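Local coordinates for protein endostatin (Mus musculus, PDB 1KOE) that inhibits angiogenesis as the C-terminal, heparin-binding fragment of the alpha1 chain of collagen XVIII, at residues S45-D50 against R123-Y128; N67-V72 against R93-D98; W108-V113 against N161-L166. All blocks are in the same frame, centred on the assembly; numbering follows the deposited sequence.

Interaction 1 (S45-D50 against R123-Y128)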
loop_
_atom_site.group_PDB
_atom_site.type_symbol
_atom_site.label_atom_id
_atom_site.label_comp_id
_atom_site.label_asym_id
_atom_site.label_seq_id
_atom_site.Cartn_x
_atom_site.Cartn_y
_atom_site.Cartn_z
ATOM N N SER A 45 0.227 4.780 6.565
ATOM C CA SER A 45 -0.015 5.258 7.929
ATOM C C SER A 45 -0.196 6.779 7.754
ATOM O O SER A 45 0.289 7.359 6.776
ATOM C CB SER A 45 1.193 5.015 8.838
ATOM O OG SER A 45 1.209 3.698 9.342
ATOM N N SER A 46 -0.899 7.428 8.672
ATOM C CA SER A 46 -1.076 8.878 8.595
ATOM C C SER A 46 -1.113 9.420 10.026
ATOM O O SER A 46 -0.981 8.658 10.973
ATOM C CB SER A 46 -2.340 9.251 7.805
ATOM O OG SER A 46 -3.514 8.633 8.339
ATOM N N ARG A 47 -1.298 10.726 10.182
ATOM C CA ARG A 47 -1.298 11.325 11.513
ATOM C C ARG A 47 -2.145 10.639 12.581
ATOM O O ARG A 47 -1.676 10.422 13.693
ATOM C CB ARG A 47 -1.664 12.816 11.430
ATOM C CG ARG A 47 -1.797 13.505 12.796
ATOM C CD ARG A 47 -1.718 15.028 12.677
ATOM N NE ARG A 47 -0.416 15.464 12.150
ATOM C CZ ARG A 47 0.717 15.557 12.859
ATOM N NH1 ARG A 47 0.738 15.256 14.160
ATOM N NH2 ARG A 47 1.853 15.897 12.248
ATOM N N LEU A 48 -3.380 10.286 12.241
ATOM C CA LEU A 48 -4.288 9.658 13.196
ATOM C C LEU A 48 -4.520 8.168 12.970
ATOM O O LEU A 48 -5.323 7.547 13.666
ATOM C CB LEU A 48 -5.640 10.344 13.102
ATOM C CG LEU A 48 -5.620 11.835 13.371
ATOM C CD1 LEU A 48 -6.985 12.379 12.993
ATOM C CD2 LEU A 48 -5.286 12.098 14.845
ATOM N N GLN A 49 -3.741 7.559 12.098
ATOM C CA GLN A 49 -3.992 6.174 11.777
ATOM C C GLN A 49 -2.746 5.347 11.506
ATOM O O GLN A 49 -1.907 5.745 10.715
ATOM C CB GLN A 49 -4.880 6.165 10.517
ATOM C CG GLN A 49 -5.108 4.821 9.875
ATOM C CD GLN A 49 -6.352 4.129 10.389
ATOM O OE1 GLN A 49 -7.454 4.349 9.869
ATOM N NE2 GLN A 49 -6.183 3.244 11.372
ATOM N N ASP A 50 -2.615 4.221 12.192
ATOM C CA ASP A 50 -1.511 3.304 11.932
ATOM C C ASP A 50 -2.007 2.402 10.800
ATOM O O ASP A 50 -3.170 1.990 10.781
ATOM C CB ASP A 50 -1.239 2.413 13.138
ATOM C CG ASP A 50 -0.715 3.178 14.313
ATOM O OD1 ASP A 50 0.204 3.998 14.120
ATOM O OD2 ASP A 50 -1.219 2.976 15.432
ATOM N N ARG A 123 2.650 4.217 12.575
ATOM C CA ARG A 123 2.966 5.459 11.896
ATOM C C ARG A 123 4.322 6.040 12.265
ATOM O O ARG A 123 4.757 5.921 13.415
ATOM C CB ARG A 123 1.865 6.499 12.159
ATOM C CG ARG A 123 1.909 7.134 13.546
ATOM C CD ARG A 123 0.565 7.723 13.940
ATOM N NE ARG A 123 -0.303 6.693 14.504
ATOM C CZ ARG A 123 -1.451 6.924 15.130
ATOM N NH1 ARG A 123 -1.889 8.172 15.271
ATOM N NH2 ARG A 123 -2.135 5.908 15.651
ATOM N N LEU A 124 5.001 6.601 11.263
ATOM C CA LEU A 124 6.300 7.250 11.435
ATOM C C LEU A 124 6.062 8.735 11.174
ATOM O O LEU A 124 6.097 9.188 10.038
ATOM C CB LEU A 124 7.332 6.688 10.450
ATOM C CG LEU A 124 7.780 5.255 10.719
ATOM C CD1 LEU A 124 8.771 4.818 9.655
ATOM C CD2 LEU A 124 8.411 5.137 12.096
ATOM N N MET A 125 5.811 9.493 12.240
ATOM C CA MET A 125 5.515 10.909 12.122
ATOM C C MET A 125 6.599 11.740 11.493
ATOM O O MET A 125 6.315 12.794 10.941
ATOM C CB MET A 125 5.105 11.477 13.469
ATOM C CG MET A 125 3.844 10.807 14.004
ATOM S SD MET A 125 2.989 11.757 15.285
ATOM C CE MET A 125 1.359 11.986 14.508
ATOM N N GLU A 126 7.834 11.258 11.532
ATOM C CA GLU A 126 8.925 11.991 10.910
ATOM C C GLU A 126 9.186 11.469 9.503
ATOM O O GLU A 126 10.080 11.961 8.810
ATOM C CB GLU A 126 10.213 11.877 11.728
ATOM C CG GLU A 126 10.095 12.344 13.177
ATOM C CD GLU A 126 9.767 13.818 13.310
ATOM O OE1 GLU A 126 10.122 14.604 12.403
ATOM O OE2 GLU A 126 9.153 14.188 14.335
ATOM N N SER A 127 8.409 10.483 9.063
ATOM C CA SER A 127 8.635 9.934 7.741
ATOM C C SER A 127 7.376 9.485 7.001
ATOM O O SER A 127 7.231 8.324 6.594
ATOM C CB SER A 127 9.666 8.810 7.794
ATOM O OG SER A 127 10.296 8.702 6.530
ATOM N N TYR A 128 6.455 10.422 6.852
ATOM C CA TYR A 128 5.245 10.162 6.102
ATOM C C TYR A 128 4.805 11.378 5.288
ATOM O O TYR A 128 3.614 11.632 5.079
ATOM C CB TYR A 128 4.120 9.551 6.955
ATOM C CG TYR A 128 3.575 10.336 8.132
ATOM C CD1 TYR A 128 3.935 11.668 8.374
ATOM C CD2 TYR A 128 2.674 9.722 9.004
ATOM C CE1 TYR A 128 3.394 12.366 9.474
ATOM C CE2 TYR A 128 2.137 10.397 10.095
ATOM C CZ TYR A 128 2.495 11.718 10.322
ATOM O OH TYR A 128 1.923 12.383 11.381
#
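Arg123 and Asp50 form a side-on salt bridge that joins two loops of endostatin's compact domain, whose fold is related to that of the C-type lectins. Loop 45-50 comes after strand 40-42, loop 123-128 leads into helix 129-132, and each contains a type I beta turn. Arg123 presents two nitrogens to separate oxygens of Asp50, NE to OD1 at 2.8 Å and NH2 to OD2 at 3.1 Å, both nearly straight. The oxygens lie in the guanidinium plane, but the two planes are 65° apart, and the carboxylate is therefore met from above its own plane. The backbone N of Arg123 adds a third bond, 2.9 Å to Asp50 OD1, arriving from the opposite face to NE; three bonds together limit rotation of the carboxylate. Arginine suits this place because it has a nitrogen to spare: NH1 gives a bent bond of 2.8 Å to Arg47 O in the turn from Ser46 to Gln49. With CG set between the backbone N and the carbonyl carbon (chi1 76°) and a bend at chi3, the chain folds back over the turn, bringing Gln49 N over one guanidinium face.

Tyr128 fills the inner part of the contact. CE2 of its ring lies 3.4 Å from Ser46 C, while its OH sits 3.6 Å above the plane of the Arg47 guanidinium; this hydroxyl is buried and has no polar partner in the model. At Ser45 the small side chain lets CB pack on the backbone of Arg123, and OG bonds to Ser117 OG and Leu51 N, while Ser45 O accepts from Trp132 NE1. On the solvent-exposed side of the contact, the flexible Met125 crosses Arg47 at about a right angle, its CE 3.3 Å from Arg47 NH1.

Interaction 2 (N67-V72 against R93-D98)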
loop_
_atom_site.group_PDB
_atom_site.type_symbol
_atom_site.label_atom_id
_atom_site.label_comp_id
_atom_site.label_asym_id
_atom_site.label_seq_id
_atom_site.Cartn_x
_atom_site.Cartn_y
_atom_site.Cartn_z
ATOM N N ASN A 67 -3.982 -10.676 -4.668
ATOM C CA ASN A 67 -3.930 -9.577 -5.617
ATOM C C ASN A 67 -5.268 -9.494 -6.390
ATOM O O ASN A 67 -6.209 -10.247 -6.101
ATOM C CB ASN A 67 -2.698 -9.665 -6.533
ATOM C CG ASN A 67 -2.708 -10.877 -7.438
ATOM O OD1 ASN A 67 -3.758 -11.459 -7.724
ATOM N ND2 ASN A 67 -1.537 -11.223 -7.952
ATOM N N LEU A 68 -5.346 -8.585 -7.360
ATOM C CA LEU A 68 -6.550 -8.371 -8.151
ATOM C C LEU A 68 -7.071 -9.656 -8.803
ATOM O O LEU A 68 -8.282 -9.828 -8.962
ATOM C CB LEU A 68 -6.260 -7.333 -9.230
ATOM C CG LEU A 68 -7.431 -6.927 -10.136
ATOM C CD1 LEU A 68 -8.407 -6.084 -9.346
ATOM C CD2 LEU A 68 -6.919 -6.163 -11.356
ATOM N N LYS A 69 -6.143 -10.519 -9.214
ATOM C CA LYS A 69 -6.460 -11.789 -9.871
ATOM C C LYS A 69 -6.620 -12.955 -8.893
ATOM O O LYS A 69 -6.625 -14.120 -9.306
ATOM C CB LYS A 69 -5.394 -12.115 -10.917
ATOM C CG LYS A 69 -5.362 -11.108 -12.083
ATOM C CD LYS A 69 -4.270 -11.426 -13.093
ATOM C CE LYS A 69 -4.497 -10.683 -14.411
ATOM N NZ LYS A 69 -4.731 -9.215 -14.225
ATOM N N ASP A 70 -6.779 -12.638 -7.613
ATOM C CA ASP A 70 -6.957 -13.629 -6.560
ATOM C C ASP A 70 -5.769 -14.538 -6.291
ATOM O O ASP A 70 -5.930 -15.613 -5.716
ATOM C CB ASP A 70 -8.241 -14.469 -6.754
ATOM C CG ASP A 70 -9.513 -13.664 -6.552
ATOM O OD1 ASP A 70 -9.464 -12.543 -6.030
ATOM O OD2 ASP A 70 -10.594 -14.158 -6.908
ATOM N N GLU A 71 -4.579 -14.125 -6.710
ATOM C CA GLU A 71 -3.369 -14.900 -6.435
ATOM C C GLU A 71 -2.961 -14.569 -5.009
ATOM O O GLU A 71 -2.893 -13.388 -4.621
ATOM C CB GLU A 71 -2.278 -14.525 -7.423
ATOM C CG GLU A 71 -2.753 -14.799 -8.837
ATOM C CD GLU A 71 -1.802 -14.376 -9.931
ATOM O OE1 GLU A 71 -0.964 -13.445 -9.744
ATOM O OE2 GLU A 71 -1.924 -14.987 -11.018
ATOM N N VAL A 72 -2.735 -15.605 -4.211
ATOM C CA VAL A 72 -2.406 -15.426 -2.807
ATOM C C VAL A 72 -1.042 -14.818 -2.594
ATOM O O VAL A 72 -0.046 -15.303 -3.144
ATOM C CB VAL A 72 -2.537 -16.747 -2.027
ATOM C CG1 VAL A 72 -2.312 -16.517 -0.528
ATOM C CG2 VAL A 72 -3.906 -17.362 -2.292
ATOM N N ARG A 93 2.927 -11.103 -7.697
ATOM C CA ARG A 93 2.619 -10.008 -8.624
ATOM C C ARG A 93 1.593 -9.063 -8.007
ATOM O O ARG A 93 0.682 -9.498 -7.293
ATOM C CB ARG A 93 1.973 -10.546 -9.900
ATOM C CG ARG A 93 2.856 -11.382 -10.741
ATOM C CD ARG A 93 2.188 -11.637 -12.058
ATOM N NE ARG A 93 1.004 -12.491 -11.962
ATOM C CZ ARG A 93 0.367 -12.964 -13.031
ATOM N NH1 ARG A 93 0.816 -12.652 -14.245
ATOM N NH2 ARG A 93 -0.715 -13.723 -12.906
ATOM N N ILE A 94 1.734 -7.779 -8.294
ATOM C CA ILE A 94 0.766 -6.810 -7.816
ATOM C C ILE A 94 0.240 -6.078 -9.033
ATOM O O ILE A 94 1.011 -5.598 -9.867
ATOM C CB ILE A 94 1.360 -5.823 -6.789
ATOM C CG1 ILE A 94 1.777 -6.604 -5.528
ATOM C CG2 ILE A 94 0.328 -4.713 -6.465
ATOM C CD1 ILE A 94 2.332 -5.760 -4.422
ATOM N N PHE A 95 -1.077 -6.127 -9.193
ATOM C CA PHE A 95 -1.772 -5.471 -10.304
ATOM C C PHE A 95 -2.486 -4.186 -9.861
ATOM O O PHE A 95 -2.953 -4.080 -8.717
ATOM C CB PHE A 95 -2.840 -6.412 -10.892
ATOM C CG PHE A 95 -2.277 -7.650 -11.498
ATOM C CD1 PHE A 95 -1.865 -7.655 -12.818
ATOM C CD2 PHE A 95 -2.138 -8.808 -10.751
ATOM C CE1 PHE A 95 -1.309 -8.807 -13.388
ATOM C CE2 PHE A 95 -1.588 -9.949 -11.314
ATOM C CZ PHE A 95 -1.173 -9.942 -12.637
ATOM N N SER A 96 -2.567 -3.227 -10.780
ATOM C CA SER A 96 -3.303 -1.991 -10.549
ATOM C C SER A 96 -4.786 -2.339 -10.811
ATOM O O SER A 96 -5.085 -3.443 -11.311
ATOM C CB SER A 96 -2.835 -0.934 -11.533
ATOM O OG SER A 96 -3.039 -1.370 -12.860
ATOM N N PHE A 97 -5.695 -1.404 -10.522
ATOM C CA PHE A 97 -7.131 -1.637 -10.718
ATOM C C PHE A 97 -7.460 -1.967 -12.168
ATOM O O PHE A 97 -8.310 -2.830 -12.435
ATOM C CB PHE A 97 -7.952 -0.425 -10.256
ATOM C CG PHE A 97 -8.059 -0.313 -8.765
ATOM C CD1 PHE A 97 -8.933 -1.143 -8.055
ATOM C CD2 PHE A 97 -7.263 0.593 -8.062
ATOM C CE1 PHE A 97 -9.015 -1.087 -6.669
ATOM C CE2 PHE A 97 -7.332 0.668 -6.673
ATOM C CZ PHE A 97 -8.212 -0.178 -5.968
ATOM N N ASP A 98 -6.786 -1.306 -13.106
ATOM C CA ASP A 98 -7.042 -1.570 -14.515
ATOM C C ASP A 98 -6.300 -2.794 -15.097
ATOM O O ASP A 98 -6.216 -2.946 -16.325
ATOM C CB ASP A 98 -6.842 -0.305 -15.374
ATOM C CG ASP A 98 -5.406 0.207 -15.372
ATOM O OD1 ASP A 98 -4.482 -0.533 -14.978
ATOM O OD2 ASP A 98 -5.204 1.380 -15.771
HETATM O O HOH W 1 -3.354 -6.450 -7.234
HETATM O O HOH W 2 0.980 -13.347 -7.542
#
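Leu68 and Phe95 face each other with CA atoms 6.0 Å apart, and one water links their backbones, accepting from Leu68 N and donating to Phe95 O. Beside this pair, Asn67 begins a type I turn that ends at Asp70. Its amide is fully used: ND2 gives nearly straight bonds to Arg93 O across the contact and to Glu71 OE1 within its own loop, each 2.9 Å, while OD1 accepts from Glu71 N. Asparagine suits the site because one flat group can donate twice and accept as well. Glu71 and Arg93 meet nearly coplanar, their planes 20° apart: Arg93 NE donates to Glu71 OE1 and Arg93 NH2 to Glu71 OE2, the latter at 2.6 Å, each taken up by a syn lone pair; Asn67 comes to OE1 on the anti side. Asn67 ND2 and Glu71 OE1 line part of the Phe95 ring edge, and Phe95 CZ points at the centre of one Arg93 guanidinium face, 3.3 Å above that plane. Lys69 lies over a ring face, CD making a CH-pi contact; a bend at chi4 (51°) brings NZ within 3.7 Å of the centroid in a cation-pi contact. Asn67 N bonds to Glu71 O, closing a beta hairpin between strands 65-66 and 72-74 whose connecting loop is clasped by segment 93-98.

Interaction 3 (W108-V113 against N161-L166)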
loop_
_atom_site.group_PDB
_atom_site.type_symbol
_atom_site.label_atom_id
_atom_site.label_comp_id
_atom_site.label_asym_id
_atom_site.label_seq_id
_atom_site.Cartn_x
_atom_site.Cartn_y
_atom_site.Cartn_z
ATOM N N TRP A 108 5.111 2.854 -14.159
ATOM C CA TRP A 108 5.652 3.036 -12.807
ATOM C C TRP A 108 7.177 2.911 -12.970
ATOM O O TRP A 108 7.735 1.814 -12.888
ATOM C CB TRP A 108 5.135 1.954 -11.856
ATOM C CG TRP A 108 3.659 2.044 -11.567
ATOM C CD1 TRP A 108 3.065 2.720 -10.540
ATOM C CD2 TRP A 108 2.595 1.414 -12.303
ATOM N NE1 TRP A 108 1.701 2.550 -10.594
ATOM C CE2 TRP A 108 1.385 1.758 -11.662
ATOM C CE3 TRP A 108 2.551 0.591 -13.436
ATOM C CZ2 TRP A 108 0.145 1.313 -12.115
ATOM C CZ3 TRP A 108 1.316 0.143 -13.891
ATOM C CH2 TRP A 108 0.128 0.509 -13.227
ATOM N N PRO A 109 7.858 4.031 -13.253
ATOM C CA PRO A 109 9.309 4.030 -13.439
ATOM C C PRO A 109 10.114 3.585 -12.224
ATOM O O PRO A 109 11.218 3.064 -12.371
ATOM C CB PRO A 109 9.600 5.480 -13.819
ATOM C CG PRO A 109 8.522 6.235 -13.125
ATOM C CD PRO A 109 7.319 5.393 -13.413
ATOM N N GLN A 110 9.580 3.802 -11.026
ATOM C CA GLN A 110 10.276 3.392 -9.815
ATOM C C GLN A 110 9.439 2.362 -9.072
ATOM O O GLN A 110 8.279 2.599 -8.729
ATOM C CB GLN A 110 10.598 4.608 -8.959
ATOM C CG GLN A 110 11.462 5.599 -9.721
ATOM C CD GLN A 110 12.310 6.431 -8.820
ATOM O OE1 GLN A 110 13.456 6.029 -8.469
ATOM N NE2 GLN A 110 11.812 7.606 -8.449
ATOM N N LYS A 111 10.036 1.202 -8.848
ATOM C CA LYS A 111 9.343 0.092 -8.221
ATOM C C LYS A 111 9.329 0.081 -6.695
ATOM O O LYS A 111 9.517 -0.973 -6.070
ATOM C CB LYS A 111 9.867 -1.227 -8.785
ATOM C CG LYS A 111 9.983 -1.234 -10.302
ATOM C CD LYS A 111 8.653 -0.974 -11.001
ATOM C CE LYS A 111 8.867 -1.067 -12.501
ATOM N NZ LYS A 111 7.641 -0.771 -13.280
ATOM N N SER A 112 9.101 1.256 -6.108
ATOM C CA SER A 112 9.010 1.390 -4.663
ATOM C C SER A 112 7.560 1.735 -4.319
ATOM O O SER A 112 6.827 2.262 -5.154
ATOM C CB SER A 112 9.974 2.459 -4.141
ATOM O OG SER A 112 11.319 1.994 -4.217
ATOM N N VAL A 113 7.170 1.421 -3.094
ATOM C CA VAL A 113 5.815 1.648 -2.605
ATOM C C VAL A 113 5.848 2.520 -1.355
ATOM O O VAL A 113 6.662 2.284 -0.451
ATOM C CB VAL A 113 5.157 0.297 -2.217
ATOM C CG1 VAL A 113 3.759 0.526 -1.662
ATOM C CG2 VAL A 113 5.105 -0.632 -3.421
ATOM N N ASN A 161 9.654 11.884 -4.964
ATOM C CA ASN A 161 9.589 10.684 -5.794
ATOM C C ASN A 161 8.126 10.289 -6.080
ATOM O O ASN A 161 7.250 10.461 -5.223
ATOM C CB ASN A 161 10.255 9.510 -5.064
ATOM C CG ASN A 161 11.773 9.558 -5.132
ATOM O OD1 ASN A 161 12.359 9.329 -6.179
ATOM N ND2 ASN A 161 12.403 9.834 -4.010
ATOM N N SER A 162 7.893 9.730 -7.264
ATOM C CA SER A 162 6.569 9.247 -7.678
ATOM C C SER A 162 6.645 7.729 -7.576
ATOM O O SER A 162 7.287 7.081 -8.406
ATOM C CB SER A 162 6.228 9.675 -9.116
ATOM O OG SER A 162 5.853 11.045 -9.162
ATOM N N TYR A 163 6.020 7.190 -6.527
ATOM C CA TYR A 163 6.027 5.766 -6.214
ATOM C C TYR A 163 4.625 5.138 -6.310
ATOM O O TYR A 163 3.609 5.826 -6.456
ATOM C CB TYR A 163 6.547 5.573 -4.772
ATOM C CG TYR A 163 8.043 5.763 -4.557
ATOM C CD1 TYR A 163 8.943 5.749 -5.632
ATOM C CD2 TYR A 163 8.553 5.910 -3.273
ATOM C CE1 TYR A 163 10.327 5.855 -5.424
ATOM C CE2 TYR A 163 9.914 6.018 -3.053
ATOM C CZ TYR A 163 10.795 5.991 -4.131
ATOM O OH TYR A 163 12.142 6.110 -3.894
ATOM N N ILE A 164 4.615 3.816 -6.230
ATOM C CA ILE A 164 3.406 3.023 -6.251
ATOM C C ILE A 164 2.654 3.248 -4.935
ATOM O O ILE A 164 3.262 3.381 -3.868
ATOM C CB ILE A 164 3.761 1.514 -6.320
ATOM C CG1 ILE A 164 4.550 1.223 -7.602
ATOM C CG2 ILE A 164 2.491 0.642 -6.229
ATOM C CD1 ILE A 164 5.312 -0.088 -7.559
ATOM N N VAL A 165 1.334 3.324 -5.028
ATOM C CA VAL A 165 0.502 3.449 -3.849
ATOM C C VAL A 165 -0.490 2.301 -3.931
ATOM O O VAL A 165 -1.110 2.084 -4.996
ATOM C CB VAL A 165 -0.248 4.798 -3.805
ATOM C CG1 VAL A 165 -1.198 4.815 -2.612
ATOM C CG2 VAL A 165 0.770 5.958 -3.703
ATOM N N LEU A 166 -0.615 1.557 -2.831
ATOM C CA LEU A 166 -1.541 0.426 -2.762
ATOM C C LEU A 166 -2.828 0.757 -1.990
ATOM O O LEU A 166 -2.859 1.674 -1.150
ATOM C CB LEU A 166 -0.857 -0.774 -2.088
ATOM C CG LEU A 166 0.464 -1.236 -2.718
ATOM C CD1 LEU A 166 1.038 -2.386 -1.900
ATOM C CD2 LEU A 166 0.245 -1.642 -4.165
HETATM O O HOH W 3 0.320 3.375 -8.005
HETATM O O HOH W 4 6.768 4.564 -10.016
HETATM O O HOH W 5 14.669 7.242 -5.425
HETATM O O HOH W 6 13.581 4.575 -5.953
HETATM O O HOH W 7 10.293 9.768 -8.846
#
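Tyr163 and Ser112 meet in a CH-pi contact, with Ser112 CB 3.5 Å from the ring centroid and almost directly over it. A serine is small enough to let the strand come this close. Asn161 CB covers the opposite face, offset toward the rim, Gln110 CB lies at the edge, and the ring of Trp114 meets that of Tyr163 at about 50°. The amides of Gln110 and Asn161 cross with planes 54° apart, joined by a bond of 2.9 Å from Gln110 NE2 to Asn161 OD1. Extended beyond CG, the Gln110 chain passes along the tyrosine ring to reach it. Water fills in around these polar ends: one molecule lies 2.9 Å from both Gln110 OE1 and Tyr163 OH, and another links Gln110 N to Ser162 O.

Further in, the contact turns apolar. Trp108 CD1 packs at 3.6 Å on Ile164 CG1, while its NE1 shares a water with Val165 N, so the buried indole nitrogen is satisfied. The backbones join in a single beta bridge between Val113 and Ile164. Ile164 N donates to Ser112 O at 2.9 Å, in the carbonyl plane, and Val113 CA approaches Ile164 O at 3.3 Å in a CA-H...O contact. The branched side chains suit this extended, buried backbone: Val113 CG2 meets Ile164 CB, and CG1 meets Leu166 CG at 3.9 Å.

The contact joins the two sheets of the domain. Strand 112-114 is an outer strand of the three-stranded sheet, where Val113 bonds to the backbone of Ser144 in strand 140-145. Segment 161-166 runs into strand 166-169 of the mixed sheet, and the side chains of Ile164 and Leu166 rest on Ala8 of strand 4-8.

Overall arrangement
Interactions 1 and 2 lie on opposite sides of the chain's centre, their own centres 26 Å apart, and both fasten partly buried loops toward the periphery with an arginine-carboxylate pair. In interaction 2 an aromatic ring packs against that arginine, while in interaction 1 the tyrosine meets a second arginine. The salt-bridged planes are steeply turned in interaction 1 and nearly coplanar in interaction 2. Interaction 3 lies nearer the middle and relies on a beta bridge, apolar packing and a direct amide-amide hydrogen bond with waters around it. It touches interaction 2, where Ile94 packs on Leu166 and Ser96 on Trp108. Interaction 2 is nested within the loop closed by interaction 1, whereas the segments of interactions 1 and 3 alternate along the chain.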